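CRISPR-associated endoribonuclease Cas6 1 (Methanocaldococcus jannaschii DSM 2661, PDB 5YI6) probably acts as an RNA-binding endoribonuclease that processes CRISPR transcripts into crRNA in antiviral defence. Local coordinates at residues C178-E183 against W212-L217. Residues are numbered along the deposited sequence; the frame is centred on the assembly and turned at random.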
loop_
_atom_site.group_PDB
_atom_site.type_symbol
_atom_site.label_atom_id
_atom_site.label_comp_id
_atom_site.label_asym_id
_atom_site.label_seq_id
_atom_site.Cartn_x
_atom_site.Cartn_y
_atom_site.Cartn_z
ATOM N N CYS A 178 2.059 18.294 -13.631
ATOM C CA CYS A 178 1.579 18.443 -12.259
ATOM C C CYS A 178 1.851 19.892 -11.882
ATOM O O CYS A 178 2.959 20.259 -11.506
ATOM C CB CYS A 178 2.280 17.474 -11.326
ATOM S SG CYS A 178 1.610 17.597 -9.610
ATOM N N ASP A 179 0.837 20.733 -12.069
ATOM C CA ASP A 179 0.858 22.138 -11.684
ATOM C C ASP A 179 0.317 22.344 -10.280
ATOM O O ASP A 179 -0.321 23.360 -10.009
ATOM C CB ASP A 179 0.023 22.961 -12.666
ATOM C CG ASP A 179 0.766 23.291 -13.934
ATOM O OD1 ASP A 179 2.000 23.480 -13.868
ATOM O OD2 ASP A 179 0.106 23.377 -14.995
ATOM N N MET A 180 0.474 21.363 -9.409
ATOM C CA MET A 180 -0.119 21.413 -8.085
ATOM C C MET A 180 0.962 21.247 -7.036
ATOM O O MET A 180 2.101 20.868 -7.317
ATOM C CB MET A 180 -1.197 20.335 -7.923
ATOM C CG MET A 180 -2.416 20.626 -8.730
ATOM S SD MET A 180 -3.704 19.388 -8.571
ATOM C CE MET A 180 -2.899 17.998 -9.428
ATOM N N ASN A 181 0.581 21.532 -5.798
ATOM C CA ASN A 181 1.512 21.432 -4.703
ATOM C C ASN A 181 0.746 21.002 -3.458
ATOM O O ASN A 181 -0.481 21.111 -3.390
ATOM C CB ASN A 181 2.249 22.759 -4.484
ATOM C CG ASN A 181 3.312 22.650 -3.423
ATOM O OD1 ASN A 181 4.219 21.830 -3.529
ATOM N ND2 ASN A 181 3.241 23.514 -2.409
ATOM N N PHE A 182 1.478 20.445 -2.509
ATOM C CA PHE A 182 0.916 20.207 -1.192
ATOM C C PHE A 182 2.039 20.347 -0.181
ATOM O O PHE A 182 3.222 20.423 -0.538
ATOM C CB PHE A 182 0.228 18.829 -1.110
ATOM C CG PHE A 182 1.187 17.670 -0.937
ATOM C CD1 PHE A 182 1.313 17.037 0.295
ATOM C CD2 PHE A 182 1.935 17.182 -2.014
ATOM C CE1 PHE A 182 2.176 15.962 0.457
ATOM C CE2 PHE A 182 2.783 16.090 -1.856
ATOM C CZ PHE A 182 2.918 15.491 -0.620
ATOM N N GLU A 183 1.655 20.409 1.100
ATOM C CA GLU A 183 2.595 20.455 2.213
ATOM C C GLU A 183 2.072 19.530 3.304
ATOM O O GLU A 183 0.922 19.083 3.264
ATOM C CB GLU A 183 2.766 21.883 2.758
ATOM C CG GLU A 183 3.042 22.938 1.678
ATOM C CD GLU A 183 4.451 22.866 1.094
ATOM O OE1 GLU A 183 5.314 22.126 1.627
ATOM O OE2 GLU A 183 4.710 23.606 0.116
ATOM N N TRP A 212 -1.992 19.720 3.672
ATOM C CA TRP A 212 -2.767 20.819 3.136
ATOM C C TRP A 212 -2.206 21.132 1.742
ATOM O O TRP A 212 -1.123 20.665 1.366
ATOM C CB TRP A 212 -2.742 22.034 4.095
ATOM C CG TRP A 212 -1.372 22.632 4.370
ATOM C CD1 TRP A 212 -0.805 23.698 3.718
ATOM C CD2 TRP A 212 -0.431 22.235 5.364
ATOM N NE1 TRP A 212 0.413 23.979 4.239
ATOM C CE2 TRP A 212 0.676 23.098 5.252
ATOM C CE3 TRP A 212 -0.411 21.224 6.342
ATOM C CZ2 TRP A 212 1.779 22.999 6.074
ATOM C CZ3 TRP A 212 0.688 21.120 7.155
ATOM C CH2 TRP A 212 1.779 22.002 7.013
ATOM N N GLY A 213 -2.961 21.907 0.969
ATOM C CA GLY A 213 -2.586 22.215 -0.400
ATOM C C GLY A 213 -3.662 21.784 -1.373
ATOM O O GLY A 213 -4.853 21.796 -1.056
ATOM N N ASP A 214 -3.223 21.378 -2.569
ATOM C CA ASP A 214 -4.159 21.094 -3.648
ATOM C C ASP A 214 -4.797 19.722 -3.440
ATOM O O ASP A 214 -4.101 18.706 -3.389
ATOM C CB ASP A 214 -3.449 21.164 -5.002
ATOM C CG ASP A 214 -2.994 22.570 -5.342
ATOM O OD1 ASP A 214 -3.796 23.501 -5.133
ATOM O OD2 ASP A 214 -1.829 22.755 -5.751
ATOM N N TYR A 215 -6.128 19.717 -3.326
ATOM C CA TYR A 215 -6.876 18.495 -3.076
ATOM C C TYR A 215 -6.588 17.422 -4.124
ATOM O O TYR A 215 -6.381 16.257 -3.773
ATOM C CB TYR A 215 -8.366 18.818 -3.036
ATOM C CG TYR A 215 -9.254 17.603 -2.928
ATOM C CD1 TYR A 215 -9.488 16.985 -1.696
ATOM C CD2 TYR A 215 -9.887 17.087 -4.045
ATOM C CE1 TYR A 215 -10.341 15.883 -1.608
ATOM C CE2 TYR A 215 -10.709 15.969 -3.961
ATOM C CZ TYR A 215 -10.929 15.381 -2.739
ATOM O OH TYR A 215 -11.764 14.280 -2.665
ATOM N N ASP A 216 -6.548 17.783 -5.416
ATOM C CA ASP A 216 -6.389 16.748 -6.444
ATOM C C ASP A 216 -5.036 16.036 -6.339
ATOM O O ASP A 216 -4.943 14.826 -6.610
ATOM C CB ASP A 216 -6.575 17.364 -7.838
ATOM C CG ASP A 216 -8.022 17.645 -8.154
ATOM O OD1 ASP A 216 -8.902 17.183 -7.402
ATOM O OD2 ASP A 216 -8.278 18.373 -9.129
ATOM N N LEU A 217 -3.988 16.746 -5.919
ATOM C CA LEU A 217 -2.694 16.094 -5.751
ATOM C C LEU A 217 -2.683 15.206 -4.504
ATOM O O LEU A 217 -2.124 14.103 -4.519
ATOM C CB LEU A 217 -1.584 17.138 -5.685
ATOM C CG LEU A 217 -0.146 16.628 -5.526
ATOM C CD1 LEU A 217 0.210 15.597 -6.603
ATOM C CD2 LEU A 217 0.841 17.800 -5.571
#
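E183 and W212 form an antiparallel hydrogen-bonded pair at the open ends of the hairpin of strands 182-195 and 201-213: E183 N reaches W212 O at 2.8 Å, and W212 N returns to E183 O at 3.0 Å. One step on, F182 faces G213 as a non-hydrogen-bonded pair. The pairing then runs past the strand ends, D214 N meeting N181 O at 2.9 Å almost head-on to the carbonyl. Carboxylate OD2 of D214 takes the N-H of N181 through its anti lone pair (2.7 Å), so one aspartate holds both backbone N and O of N181.

E183 CB sits over one face of the W212 indole, 3.8 Å from the five-membered ring centroid, a CH-pi contact. The E183 chain bends at chi2 (-73°), taking its carboxylate away from the indole to N181 ND2, which meets OE2 from above the carboxylate plane. On helix 158-174, Y159 OH is hydrogen-bonded to E183 OE1, K163 NZ forms a salt bridge with it, and K167 NZ donates to N181 OD1.

Apolar packing centres on L217 of helix 215-224. Its CD2 touches the F182 ring edge at CD2 (3.8 Å), CB meets M180 CB, and CD1 approaches C178 SG; M180 SD lies 3.6 Å from D216 CB.

Within the C-terminal Cas6 domain (RAMP superfamily), polar bonds thus fix the strand-to-helix turn against the chain entering edge strand 182-195, and L217 adds apolar packing.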